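Local coordinates for protein alpha-L-rhamnosidase (Klebsiella oxytoca, PDB 4XHC) that hydrolyses terminal alpha-L-rhamnose from glycosides as a two-domain GH78 family alpha-L-rhamnosidase, and binds rhamnose in a pocket of its catalytic domain, at residues A[468-473]-A[535-540]; A[367-372]-A[434-439]; A[311-316]-A[379-384]; A[266-271]-A[319-324]. One frame throughout, in Å; residues are numbered along the deposited sequence.

Contact 1: residues A[468-473]-A[535-540]; sequences LRHHYI and AWFIRQ
Phe537 reaches from helix 535-540 into the angle between Ile473 and His470 on helix 468-473, and these three buried side chains make nearly the whole contact. Ile473 sets its CG2 methyl over the middle of one face of the phenyl ring, 3.5 Å from the centroid and only 9° off the ring normal, a well-formed CH-pi contact. With CG1 beside the backbone N, CG2 is left anti to that N and pointed at the ring. The imidazole of His470 meets the outer end of the same ring, with ND1 3.3 Å from Phe537 CZ. The two ring planes are inclined by 32° with centroids 5.0 Å apart, an oblique pairing. The same ND1 is hydrogen-bonded to Thr533 OG1, just ahead of the second helix, which ties down the imidazole atom that meets Phe537.

Away from this cluster the packing thins out. Partly exposed Trp536 comes only to 4.5 Å, from its CE3 to CE1 of His470, near the plane of the imidazole, and the axes of the two segments stay 11.8 Å apart, so side chains rather than backbones bridge the gap.

The His470 side chain is about 12 Å from the bound rhamnose. The two helices run roughly parallel, 23° apart; helix 247-259 covers His470 and Trp536, helix 214-230 packs on Ala535 and Ile538, and helix 482-498 backs Ile473.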
loop_
_atom_site.group_PDB
_atom_site.type_symbol
_atom_site.label_atom_id
_atom_site.label_comp_id
_atom_site.label_asym_id
_atom_site.label_seq_id
_atom_site.Cartn_x
_atom_site.Cartn_y
_atom_site.Cartn_z
ATOM N N LEU A 468 8.298 -16.241 32.740
ATOM C CA LEU A 468 8.085 -16.778 34.077
ATOM C C LEU A 468 8.902 -18.038 34.291
ATOM O O LEU A 468 9.363 -18.305 35.393
ATOM C CB LEU A 468 6.609 -17.058 34.343
ATOM C CG LEU A 468 6.275 -17.517 35.762
ATOM C CD1 LEU A 468 6.873 -16.572 36.786
ATOM C CD2 LEU A 468 4.772 -17.598 35.947
ATOM N N ARG A 469 9.094 -18.812 33.237
ATOM C CA ARG A 469 9.889 -20.029 33.345
ATOM C C ARG A 469 11.332 -19.721 33.679
ATOM O O ARG A 469 11.973 -20.482 34.389
ATOM C CB ARG A 469 9.835 -20.808 32.043
ATOM C CG ARG A 469 8.461 -21.379 31.754
ATOM C CD ARG A 469 8.449 -22.874 31.954
ATOM N NE ARG A 469 7.149 -23.443 31.632
ATOM C CZ ARG A 469 6.892 -24.747 31.646
ATOM N NH1 ARG A 469 7.855 -25.597 31.964
ATOM N NH2 ARG A 469 5.688 -25.203 31.330
ATOM N N HIS A 470 11.846 -18.614 33.159
ATOM C CA HIS A 470 13.190 -18.173 33.510
ATOM C C HIS A 470 13.374 -18.144 35.016
ATOM O O HIS A 470 14.407 -18.565 35.534
ATOM C CB HIS A 470 13.463 -16.779 32.958
ATOM C CG HIS A 470 14.601 -16.083 33.632
ATOM N ND1 HIS A 470 15.911 -16.264 33.245
ATOM C CD2 HIS A 470 14.629 -15.221 34.673
ATOM C CE1 HIS A 470 16.696 -15.536 34.016
ATOM N NE2 HIS A 470 15.942 -14.894 34.890
ATOM N N HIS A 471 12.367 -17.636 35.711
ATOM C CA HIS A 471 12.444 -17.481 37.155
ATOM C C HIS A 471 12.352 -18.813 37.875
ATOM O O HIS A 471 12.991 -19.005 38.899
ATOM C CB HIS A 471 11.378 -16.496 37.630
ATOM C CG HIS A 471 11.553 -15.129 37.049
ATOM N ND1 HIS A 471 11.010 -14.771 35.834
ATOM C CD2 HIS A 471 12.254 -14.054 37.482
ATOM C CE1 HIS A 471 11.347 -13.524 35.557
ATOM N NE2 HIS A 471 12.107 -13.072 36.536
ATOM N N TYR A 472 11.569 -19.729 37.324
ATOM C CA TYR A 472 11.509 -21.100 37.813
ATOM C C TYR A 472 12.897 -21.739 37.771
ATOM O O TYR A 472 13.326 -22.391 38.729
ATOM C CB TYR A 472 10.509 -21.891 36.972
ATOM C CG TYR A 472 10.400 -23.356 37.301
ATOM C CD1 TYR A 472 10.266 -23.793 38.613
ATOM C CD2 TYR A 472 10.389 -24.307 36.286
ATOM C CE1 TYR A 472 10.155 -25.139 38.906
ATOM C CE2 TYR A 472 10.273 -25.656 36.571
ATOM C CZ TYR A 472 10.161 -26.062 37.883
ATOM O OH TYR A 472 10.052 -27.399 38.152
ATOM N N ILE A 473 13.611 -21.527 36.669
ATOM C CA ILE A 473 14.977 -22.052 36.523
ATOM C C ILE A 473 15.907 -21.442 37.563
ATOM O O ILE A 473 16.707 -22.146 38.182
ATOM C CB ILE A 473 15.552 -21.785 35.112
ATOM C CG1 ILE A 473 14.705 -22.486 34.041
ATOM C CG2 ILE A 473 16.999 -22.251 35.012
ATOM C CD1 ILE A 473 14.456 -23.958 34.308
ATOM N N ALA A 535 20.761 -19.073 27.177
ATOM C CA ALA A 535 22.128 -18.692 26.849
ATOM C C ALA A 535 22.900 -18.222 28.096
ATOM O O ALA A 535 24.059 -18.596 28.292
ATOM C CB ALA A 535 22.132 -17.615 25.775
ATOM N N TRP A 536 22.246 -17.423 28.941
ATOM C CA TRP A 536 22.860 -16.948 30.185
ATOM C C TRP A 536 23.092 -18.097 31.166
ATOM O O TRP A 536 24.200 -18.271 31.661
ATOM C CB TRP A 536 22.008 -15.854 30.843
ATOM C CG TRP A 536 22.621 -15.268 32.092
ATOM C CD1 TRP A 536 23.712 -14.449 32.167
ATOM C CD2 TRP A 536 22.173 -15.454 33.433
ATOM N NE1 TRP A 536 23.976 -14.121 33.474
ATOM C CE2 TRP A 536 23.040 -14.721 34.271
ATOM C CE3 TRP A 536 21.120 -16.164 34.010
ATOM C CZ2 TRP A 536 22.888 -14.685 35.655
ATOM C CZ3 TRP A 536 20.967 -16.121 35.393
ATOM C CH2 TRP A 536 21.850 -15.388 36.196
ATOM N N PHE A 537 22.050 -18.880 31.434
ATOM C CA PHE A 537 22.175 -20.034 32.328
ATOM C C PHE A 537 23.290 -20.976 31.871
ATOM O O PHE A 537 24.112 -21.426 32.676
ATOM C CB PHE A 537 20.861 -20.820 32.406
ATOM C CG PHE A 537 19.756 -20.096 33.121
ATOM C CD1 PHE A 537 19.915 -19.678 34.437
ATOM C CD2 PHE A 537 18.541 -19.857 32.490
ATOM C CE1 PHE A 537 18.894 -19.018 35.100
ATOM C CE2 PHE A 537 17.514 -19.199 33.146
ATOM C CZ PHE A 537 17.690 -18.780 34.452
ATOM N N ILE A 538 23.312 -21.271 30.578
ATOM C CA ILE A 538 24.258 -22.234 30.043
ATOM C C ILE A 538 25.681 -21.702 30.181
ATOM O O ILE A 538 26.569 -22.421 30.636
ATOM C CB ILE A 538 23.907 -22.614 28.587
ATOM C CG1 ILE A 538 22.638 -23.473 28.583
ATOM C CG2 ILE A 538 25.040 -23.385 27.922
ATOM C CD1 ILE A 538 21.927 -23.509 27.252
ATOM N N ARG A 539 25.880 -20.435 29.829
ATOM C CA ARG A 539 27.213 -19.827 29.860
ATOM C C ARG A 539 27.682 -19.455 31.265
ATOM O O ARG A 539 28.807 -19.756 31.637
ATOM C CB ARG A 539 27.260 -18.596 28.950
ATOM C CG ARG A 539 27.193 -18.937 27.472
ATOM C CD ARG A 539 26.697 -17.768 26.643
ATOM N NE ARG A 539 26.458 -18.161 25.256
ATOM C CZ ARG A 539 27.251 -17.872 24.229
ATOM N NH1 ARG A 539 28.362 -17.165 24.389
ATOM N NH2 ARG A 539 26.919 -18.288 23.017
ATOM N N GLN A 540 26.818 -18.814 32.042
ATOM C CA GLN A 540 27.169 -18.346 33.385
ATOM C C GLN A 540 27.377 -19.486 34.378
ATOM O O GLN A 540 28.251 -19.393 35.226
ATOM C CB GLN A 540 26.082 -17.399 33.916
ATOM C CG GLN A 540 26.432 -16.665 35.204
ATOM C CD GLN A 540 27.579 -15.702 35.041
ATOM O OE1 GLN A 540 27.817 -15.165 33.963
ATOM N NE2 GLN A 540 28.293 -15.471 36.117
#

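Contact 2: residues A[367-372]-A[434-439]; sequences KQAAAQ and IWLVLA
Trp435 and Leu436 of helix 434-438 lean on the alanine-rich start of helix 368-372, a close helix-helix pairing within the alpha-helical catalytic domain, an (alpha/alpha)6 barrel in GH78 enzymes. The axes of the two segments come within 8.0 Å and differ in direction by 21°. Small residues allow this approach, and the alpha carbons of Ala370 and Trp435 are just 5.3 Å apart.

Trp435 can be followed outward. Its CB sits 3.7 Å from the carbonyl oxygen of Ala370 and also touches CA of that residue; CG is still beside the oxygen, and CD1 reaches the methyl of Ala370 at 4.1 Å. Beyond this the indole leaves the alanines, brushing Val374 one turn further along helix 368-389 and meeting the ring of His471 on helix 466-478. Leu438 CD1 lies over one face, toward the rim.

Gln372 lends mainly its aliphatic part: CG approaches Leu436 CD2, whereas the amide is hydrogen-bonded to backbone groups of Val349, Gly347 and Leu404. Leu436, with CG anti to its own carbonyl carbon (chi1 -72°), straddles the Ala369 carbonyl: CG, CD1 and CD2 all lie within 3.9 Å of that oxygen, and CD1 goes on to the Ala369 methyl at 4.0 Å.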
loop_
_atom_site.group_PDB
_atom_site.type_symbol
_atom_site.label_atom_id
_atom_site.label_comp_id
_atom_site.label_asym_id
_atom_site.label_seq_id
_atom_site.Cartn_x
_atom_site.Cartn_y
_atom_site.Cartn_z
ATOM N N LYS A 367 -2.282 -11.916 41.863
ATOM C CA LYS A 367 -0.891 -11.468 41.821
ATOM C C LYS A 367 -0.276 -11.015 43.144
ATOM O O LYS A 367 0.895 -10.674 43.187
ATOM C CB LYS A 367 -0.775 -10.375 40.762
ATOM C CG LYS A 367 -0.782 -10.979 39.373
ATOM C CD LYS A 367 -1.294 -10.024 38.330
ATOM C CE LYS A 367 -1.232 -10.672 36.971
ATOM N NZ LYS A 367 -1.154 -9.618 35.933
ATOM N N GLN A 368 -1.039 -11.057 44.225
ATOM C CA GLN A 368 -0.578 -10.506 45.502
ATOM C C GLN A 368 0.711 -11.123 46.029
ATOM O O GLN A 368 1.638 -10.414 46.371
ATOM C CB GLN A 368 -1.666 -10.656 46.549
ATOM C CG GLN A 368 -1.199 -10.357 47.952
ATOM C CD GLN A 368 -2.336 -10.403 48.950
ATOM O OE1 GLN A 368 -2.972 -11.446 49.157
ATOM N NE2 GLN A 368 -2.579 -9.279 49.600
ATOM N N ALA A 369 0.764 -12.445 46.111
ATOM C CA ALA A 369 1.933 -13.134 46.682
ATOM C C ALA A 369 3.188 -12.941 45.830
ATOM O O ALA A 369 4.265 -12.708 46.357
ATOM C CB ALA A 369 1.644 -14.617 46.865
ATOM N N ALA A 370 3.044 -13.057 44.512
ATOM C CA ALA A 370 4.161 -12.841 43.600
ATOM C C ALA A 370 4.693 -11.423 43.722
ATOM O O ALA A 370 5.895 -11.222 43.740
ATOM C CB ALA A 370 3.747 -13.130 42.163
ATOM N N ALA A 371 3.794 -10.445 43.808
ATOM C CA ALA A 371 4.183 -9.050 44.004
ATOM C C ALA A 371 4.933 -8.834 45.328
ATOM O O ALA A 371 5.906 -8.088 45.379
ATOM C CB ALA A 371 2.958 -8.155 43.948
ATOM N N GLN A 372 4.485 -9.489 46.390
ATOM C CA GLN A 372 5.188 -9.437 47.663
ATOM C C GLN A 372 6.627 -9.920 47.483
ATOM O O GLN A 372 7.564 -9.321 48.020
ATOM C CB GLN A 372 4.463 -10.298 48.701
ATOM C CG GLN A 372 5.063 -10.269 50.107
ATOM C CD GLN A 372 4.668 -9.055 50.928
ATOM O OE1 GLN A 372 3.800 -8.279 50.544
ATOM N NE2 GLN A 372 5.272 -8.919 52.099
ATOM N N ILE A 434 7.456 -19.381 43.080
ATOM C CA ILE A 434 8.707 -19.029 42.415
ATOM C C ILE A 434 9.262 -17.733 42.994
ATOM O O ILE A 434 10.439 -17.665 43.346
ATOM C CB ILE A 434 8.489 -18.888 40.886
ATOM C CG1 ILE A 434 8.200 -20.258 40.262
ATOM C CG2 ILE A 434 9.701 -18.270 40.211
ATOM C CD1 ILE A 434 7.589 -20.191 38.880
ATOM N N TRP A 435 8.405 -16.718 43.099
ATOM C CA TRP A 435 8.856 -15.392 43.508
ATOM C C TRP A 435 9.177 -15.308 44.987
ATOM O O TRP A 435 10.122 -14.625 45.370
ATOM C CB TRP A 435 7.856 -14.303 43.104
ATOM C CG TRP A 435 8.142 -13.782 41.754
ATOM C CD1 TRP A 435 7.414 -13.988 40.611
ATOM C CD2 TRP A 435 9.275 -13.005 41.372
ATOM N NE1 TRP A 435 8.020 -13.366 39.547
ATOM C CE2 TRP A 435 9.166 -12.757 39.985
ATOM C CE3 TRP A 435 10.380 -12.500 42.062
ATOM C CZ2 TRP A 435 10.122 -12.014 39.279
ATOM C CZ3 TRP A 435 11.336 -11.760 41.358
ATOM C CH2 TRP A 435 11.198 -11.526 39.983
ATOM N N LEU A 436 8.418 -15.999 45.824
ATOM C CA LEU A 436 8.718 -15.987 47.258
ATOM C C LEU A 436 9.923 -16.863 47.617
ATOM O O LEU A 436 10.535 -16.667 48.664
ATOM C CB LEU A 436 7.483 -16.356 48.080
ATOM C CG LEU A 436 6.423 -15.246 48.101
ATOM C CD1 LEU A 436 5.090 -15.764 48.622
ATOM C CD2 LEU A 436 6.875 -14.042 48.921
ATOM N N VAL A 437 10.272 -17.810 46.755
ATOM C CA VAL A 437 11.535 -18.529 46.899
ATOM C C VAL A 437 12.719 -17.651 46.458
ATOM O O VAL A 437 13.775 -17.672 47.080
ATOM C CB VAL A 437 11.517 -19.881 46.144
ATOM C CG1 VAL A 437 12.914 -20.495 46.037
ATOM C CG2 VAL A 437 10.578 -20.844 46.843
ATOM N N LEU A 438 12.550 -16.886 45.386
ATOM C CA LEU A 438 13.611 -15.995 44.940
ATOM C C LEU A 438 13.850 -14.882 45.951
ATOM O O LEU A 438 14.966 -14.389 46.094
ATOM C CB LEU A 438 13.275 -15.407 43.565
ATOM C CG LEU A 438 13.359 -16.377 42.381
ATOM C CD1 LEU A 438 12.817 -15.711 41.132
ATOM C CD2 LEU A 438 14.790 -16.842 42.149
ATOM N N ALA A 439 12.793 -14.498 46.650
ATOM C CA ALA A 439 12.856 -13.464 47.680
ATOM C C ALA A 439 13.601 -13.908 48.940
ATOM O O ALA A 439 13.923 -13.082 49.799
ATOM C CB ALA A 439 11.446 -13.031 48.043
#

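Contact 3: residues A[311-316]-A[379-384]; sequences VLYNYL and LQRAIW
With CG anti to the backbone N (chi1 171°), Tyr313 swings its phenol out from helix 311-316 toward Arg381 and Trp384, which lie one turn apart on helix 379-384. Both partners hold CG anti to their carbonyl carbons; in Arg381 this first torsion sets the methylene CG against the tyrosine, and a bend at chi2 then turns the chain beyond CG.

The contact divides along the phenol. Near the root, Arg381 CG packs 3.6 Å from Tyr313 CD2 and also touches CG and CB of the tyrosine. Toward the hydroxyl end, Trp384 brings CE3 over one face of the ring, 3.6 Å from Tyr313 CZ; CE3 also lies against Tyr313 OH, with CZ3 a little further off. The phenol and the six-membered ring of the indole are inclined by 37°, with centroids 5.3 Å apart, an oblique arrangement.

These helices belong to the helical catalytic domain, built as an (alpha/alpha)6 barrel in this family, and their link here is a partly exposed one on its surface. Helix 322-340 packs on the buried flanks of both, touching Leu312 as well as Ala382.

The guanidinium of Arg381 stands at 78° to the phenol plane. Its NH1 is hydrogen-bonded to Tyr377 O, the group makes a cation-pi contact with the Tyr377 ring, and Trp384 CH2 lies over one of its faces.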
loop_
_atom_site.group_PDB
_atom_site.type_symbol
_atom_site.label_atom_id
_atom_site.label_comp_id
_atom_site.label_asym_id
_atom_site.label_seq_id
_atom_site.Cartn_x
_atom_site.Cartn_y
_atom_site.Cartn_z
ATOM N N VAL A 311 18.031 -4.022 37.519
ATOM C CA VAL A 311 18.808 -3.742 36.310
ATOM C C VAL A 311 20.029 -2.881 36.636
ATOM O O VAL A 311 21.118 -3.141 36.130
ATOM C CB VAL A 311 17.973 -3.051 35.207
ATOM C CG1 VAL A 311 18.853 -2.726 34.007
ATOM C CG2 VAL A 311 16.816 -3.944 34.779
ATOM N N LEU A 312 19.839 -1.857 37.467
ATOM C CA LEU A 312 20.945 -0.986 37.867
ATOM C C LEU A 312 21.994 -1.762 38.651
ATOM O O LEU A 312 23.192 -1.594 38.424
ATOM C CB LEU A 312 20.443 0.196 38.696
ATOM C CG LEU A 312 21.455 1.302 39.025
ATOM C CD1 LEU A 312 22.066 1.904 37.774
ATOM C CD2 LEU A 312 20.801 2.399 39.851
ATOM N N TYR A 313 21.545 -2.622 39.560
ATOM C CA TYR A 313 22.459 -3.458 40.334
ATOM C C TYR A 313 23.269 -4.412 39.429
ATOM O O TYR A 313 24.500 -4.470 39.546
ATOM C CB TYR A 313 21.707 -4.226 41.437
ATOM C CG TYR A 313 22.562 -5.271 42.118
ATOM C CD1 TYR A 313 23.556 -4.905 43.018
ATOM C CD2 TYR A 313 22.395 -6.631 41.835
ATOM C CE1 TYR A 313 24.357 -5.860 43.625
ATOM C CE2 TYR A 313 23.186 -7.594 42.441
ATOM C CZ TYR A 313 24.164 -7.203 43.332
ATOM O OH TYR A 313 24.956 -8.152 43.916
ATOM N N ASN A 314 22.595 -5.123 38.515
ATOM C CA ASN A 314 23.282 -6.056 37.583
ATOM C C ASN A 314 24.254 -5.341 36.629
ATOM O O ASN A 314 25.293 -5.904 36.257
ATOM C CB ASN A 314 22.284 -6.874 36.744
ATOM C CG ASN A 314 21.405 -7.806 37.580
ATOM O OD1 ASN A 314 21.823 -8.350 38.597
ATOM N ND2 ASN A 314 20.171 -7.994 37.134
ATOM N N TYR A 315 23.898 -4.109 36.244
ATOM C CA TYR A 315 24.728 -3.271 35.366
ATOM C C TYR A 315 26.012 -2.830 36.062
ATOM O O TYR A 315 27.082 -2.806 35.443
ATOM C CB TYR A 315 23.960 -2.031 34.869
ATOM C CG TYR A 315 24.847 -1.048 34.129
ATOM C CD1 TYR A 315 25.255 -1.294 32.815
ATOM C CD2 TYR A 315 25.309 0.112 34.750
ATOM C CE1 TYR A 315 26.090 -0.409 32.137
ATOM C CE2 TYR A 315 26.142 1.004 34.078
ATOM C CZ TYR A 315 26.533 0.740 32.772
ATOM O OH TYR A 315 27.359 1.621 32.107
ATOM N N LEU A 316 25.903 -2.481 37.343
ATOM C CA LEU A 316 27.076 -2.158 38.137
ATOM C C LEU A 316 28.017 -3.365 38.263
ATOM O O LEU A 316 29.221 -3.220 38.062
ATOM C CB LEU A 316 26.661 -1.656 39.520
ATOM C CG LEU A 316 27.794 -1.254 40.475
ATOM C CD1 LEU A 316 28.646 -0.148 39.867
ATOM C CD2 LEU A 316 27.235 -0.839 41.830
ATOM N N LEU A 379 13.980 -4.957 47.068
ATOM C CA LEU A 379 14.463 -4.280 48.273
ATOM C C LEU A 379 15.860 -4.767 48.657
ATOM O O LEU A 379 16.724 -3.974 48.995
ATOM C CB LEU A 379 13.502 -4.500 49.429
ATOM C CG LEU A 379 13.813 -3.717 50.692
ATOM C CD1 LEU A 379 13.866 -2.228 50.413
ATOM C CD2 LEU A 379 12.765 -4.013 51.747
ATOM N N GLN A 380 16.085 -6.073 48.583
ATOM C CA GLN A 380 17.408 -6.650 48.859
ATOM C C GLN A 380 18.508 -6.016 48.002
ATOM O O GLN A 380 19.589 -5.728 48.497
ATOM C CB GLN A 380 17.367 -8.170 48.640
ATOM C CG GLN A 380 18.668 -8.929 48.901
ATOM C CD GLN A 380 19.124 -8.854 50.341
ATOM O OE1 GLN A 380 18.849 -9.749 51.134
ATOM N NE2 GLN A 380 19.810 -7.781 50.688
ATOM N N ARG A 381 18.224 -5.803 46.722
ATOM C CA ARG A 381 19.194 -5.172 45.831
ATOM C C ARG A 381 19.327 -3.687 46.125
ATOM O O ARG A 381 20.415 -3.131 45.991
ATOM C CB ARG A 381 18.837 -5.383 44.354
ATOM C CG ARG A 381 19.343 -6.692 43.769
ATOM C CD ARG A 381 18.401 -7.829 44.090
ATOM N NE ARG A 381 19.010 -9.136 43.867
ATOM C CZ ARG A 381 18.557 -10.275 44.392
ATOM N NH1 ARG A 381 17.480 -10.294 45.169
ATOM N NH2 ARG A 381 19.186 -11.408 44.143
ATOM N N ALA A 382 18.230 -3.042 46.516
ATOM C CA ALA A 382 18.292 -1.648 46.965
ATOM C C ALA A 382 19.208 -1.472 48.196
ATOM O O ALA A 382 19.848 -0.439 48.357
ATOM C CB ALA A 382 16.895 -1.125 47.262
ATOM N N ILE A 383 19.271 -2.485 49.052
ATOM C CA ILE A 383 20.164 -2.461 50.207
ATOM C C ILE A 383 21.610 -2.532 49.744
ATOM O O ILE A 383 22.460 -1.780 50.228
ATOM C CB ILE A 383 19.874 -3.621 51.176
ATOM C CG1 ILE A 383 18.530 -3.399 51.859
ATOM C CG2 ILE A 383 20.958 -3.745 52.240
ATOM C CD1 ILE A 383 17.965 -4.651 52.498
ATOM N N TRP A 384 21.897 -3.430 48.809
ATOM C CA TRP A 384 23.264 -3.580 48.335
ATOM C C TRP A 384 23.757 -2.287 47.675
ATOM O O TRP A 384 24.922 -1.888 47.858
ATOM C CB TRP A 384 23.390 -4.790 47.401
ATOM C CG TRP A 384 23.225 -6.115 48.116
ATOM C CD1 TRP A 384 23.549 -6.393 49.416
ATOM C CD2 TRP A 384 22.731 -7.340 47.559
ATOM N NE1 TRP A 384 23.280 -7.707 49.705
ATOM C CE2 TRP A 384 22.776 -8.314 48.584
ATOM C CE3 TRP A 384 22.257 -7.712 46.293
ATOM C CZ2 TRP A 384 22.357 -9.637 48.384
ATOM C CZ3 TRP A 384 21.840 -9.031 46.097
ATOM C CH2 TRP A 384 21.897 -9.975 47.140
#

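Contact 4: residues A[266-271]-A[319-324]; sequences LVRRCL and AEDMAT
Arg268 extends from helix 266-271, straight from CG to NE, and lays its NE against Thr324 OG1. The hydrogen bond is 3.0 Å long but bent, with an N-H...O angle of 137° and the hydroxyl oxygen tilted 29° out of the guanidinium plane. Asp321 crosses the arginine at about a right angle, its carboxylate plane turned 70° from the guanidinium. OD2 is 3.7 Å from Arg268 NE and off to one side of the guanidinium plane, with no N-H aimed at it: a long salt bridge resting on charge.

Thr324 OG1 is gripped twice: it accepts from the arginine and donates to Asp321 OD2 at 2.7 Å, approaching from above the carboxylate plane. Asp321 is the N-cap of the helix beginning at Met322, and its OD1 takes a weak bond from Thr324 N. The carboxylate thus positions the threonine that holds the arginine.

Helix 302-319 packs alongside: Tyr315 touches Arg268 and hydrogen-bonds Asp321 OD2, while Leu271 rests on Phe308 and Val311.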
loop_
_atom_site.group_PDB
_atom_site.type_symbol
_atom_site.label_atom_id
_atom_site.label_comp_id
_atom_site.label_asym_id
_atom_site.label_seq_id
_atom_site.Cartn_x
_atom_site.Cartn_y
_atom_site.Cartn_z
ATOM N N LEU A 266 24.651 -0.076 25.647
ATOM C CA LEU A 266 23.241 -0.149 25.298
ATOM C C LEU A 266 22.351 -0.357 26.524
ATOM O O LEU A 266 21.225 0.129 26.568
ATOM C CB LEU A 266 23.014 -1.255 24.259
ATOM C CG LEU A 266 21.620 -1.305 23.633
ATOM C CD1 LEU A 266 21.276 0.012 22.952
ATOM C CD2 LEU A 266 21.513 -2.469 22.659
ATOM N N VAL A 267 22.853 -1.085 27.517
ATOM C CA VAL A 267 22.135 -1.250 28.794
ATOM C C VAL A 267 22.078 0.093 29.513
ATOM O O VAL A 267 21.063 0.478 30.081
ATOM C CB VAL A 267 22.810 -2.294 29.716
ATOM C CG1 VAL A 267 22.056 -2.419 31.031
ATOM C CG2 VAL A 267 22.881 -3.647 29.019
ATOM N N ARG A 268 23.192 0.799 29.469
ATOM C CA ARG A 268 23.298 2.136 30.038
ATOM C C ARG A 268 22.334 3.110 29.377
ATOM O O ARG A 268 21.677 3.879 30.066
ATOM C CB ARG A 268 24.725 2.641 29.860
ATOM C CG ARG A 268 25.042 3.910 30.607
ATOM C CD ARG A 268 26.460 4.323 30.291
ATOM N NE ARG A 268 26.777 5.593 30.925
ATOM C CZ ARG A 268 27.608 6.498 30.425
ATOM N NH1 ARG A 268 28.218 6.293 29.259
ATOM N NH2 ARG A 268 27.827 7.622 31.095
ATOM N N ARG A 269 22.258 3.069 28.043
ATOM C CA ARG A 269 21.331 3.916 27.287
ATOM C C ARG A 269 19.888 3.670 27.737
ATOM O O ARG A 269 19.110 4.604 27.931
ATOM C CB ARG A 269 21.467 3.659 25.779
ATOM C CG ARG A 269 20.333 4.236 24.931
ATOM C CD ARG A 269 20.625 4.142 23.443
ATOM N NE ARG A 269 19.406 4.194 22.636
ATOM C CZ ARG A 269 18.769 5.308 22.266
ATOM N NH1 ARG A 269 19.202 6.517 22.623
ATOM N NH2 ARG A 269 17.675 5.212 21.524
ATOM N N CYS A 270 19.549 2.400 27.920
ATOM C CA CYS A 270 18.185 2.024 28.237
ATOM C C CYS A 270 17.845 2.356 29.687
ATOM O O CYS A 270 16.713 2.733 29.978
ATOM C CB CYS A 270 17.930 0.556 27.857
ATOM S SG CYS A 270 17.941 0.308 26.036
ATOM N N LEU A 271 18.831 2.283 30.579
ATOM C CA LEU A 271 18.652 2.778 31.952
ATOM C C LEU A 271 18.354 4.277 31.995
ATOM O O LEU A 271 17.463 4.710 32.722
ATOM C CB LEU A 271 19.878 2.484 32.821
ATOM C CG LEU A 271 19.947 1.098 33.467
ATOM C CD1 LEU A 271 21.356 0.816 33.975
ATOM C CD2 LEU A 271 18.927 0.954 34.590
ATOM N N ALA A 319 29.399 -4.147 34.349
ATOM C CA ALA A 319 30.121 -3.060 33.668
ATOM C C ALA A 319 31.098 -2.299 34.574
ATOM O O ALA A 319 32.032 -1.683 34.073
ATOM C CB ALA A 319 29.130 -2.086 33.054
ATOM N N GLU A 320 30.861 -2.321 35.890
ATOM C CA GLU A 320 31.727 -1.657 36.884
ATOM C C GLU A 320 31.788 -0.137 36.682
ATOM O O GLU A 320 32.850 0.482 36.784
ATOM C CB GLU A 320 33.126 -2.286 36.889
ATOM C CG GLU A 320 33.106 -3.791 37.137
ATOM C CD GLU A 320 34.475 -4.455 37.039
ATOM O OE1 GLU A 320 35.459 -3.793 36.638
ATOM O OE2 GLU A 320 34.565 -5.659 37.363
ATOM N N ASP A 321 30.616 0.449 36.431
ATOM C CA ASP A 321 30.466 1.866 36.120
ATOM C C ASP A 321 29.831 2.562 37.329
ATOM O O ASP A 321 28.606 2.694 37.412
ATOM C CB ASP A 321 29.595 2.008 34.861
ATOM C CG ASP A 321 29.424 3.455 34.388
ATOM O OD1 ASP A 321 30.020 4.381 34.975
ATOM O OD2 ASP A 321 28.673 3.659 33.408
ATOM N N MET A 322 30.672 3.001 38.267
ATOM C CA MET A 322 30.196 3.652 39.493
ATOM C C MET A 322 29.539 5.009 39.223
ATOM O O MET A 322 28.573 5.368 39.895
ATOM C CB MET A 322 31.337 3.812 40.504
ATOM C CG MET A 322 31.704 2.524 41.224
ATOM S SD MET A 322 30.568 2.100 42.570
ATOM C CE MET A 322 31.402 2.817 43.996
ATOM N N ALA A 323 30.043 5.744 38.233
ATOM C CA ALA A 323 29.489 7.058 37.871
ATOM C C ALA A 323 27.997 6.983 37.522
ATOM O O ALA A 323 27.202 7.780 38.024
ATOM C CB ALA A 323 30.267 7.664 36.710
ATOM N N THR A 324 27.629 6.020 36.675
ATOM C CA THR A 324 26.247 5.858 36.244
ATOM C C THR A 324 25.388 5.408 37.416
ATOM O O THR A 324 24.281 5.912 37.621
ATOM C CB THR A 324 26.118 4.846 35.076
ATOM O OG1 THR A 324 26.714 5.393 33.893
ATOM C CG2 THR A 324 24.659 4.531 34.770
#

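How the contacts relate
Contacts 1 and 2 are buried, contact 4 is partly buried and contact 3 lies at the surface, and the chemistry follows: apolar and aromatic packing inside, aromatic and arginine packing in contact 3, and hydrogen bonds with a long salt bridge at a helix N-cap in contact 4. Contacts 2 and 3 share helix 368-389, used near its start in one and further along in the other, their centres about 18 Å apart. Contacts 1 and 2 touch where His471 CB lies 3.6 Å from Ile434 CG2. Contacts 3 and 4, with centres about 12 Å apart, meet where Leu316 CD1 lies 3.8 Å from Asp321 O, and Tyr315 also bridges them.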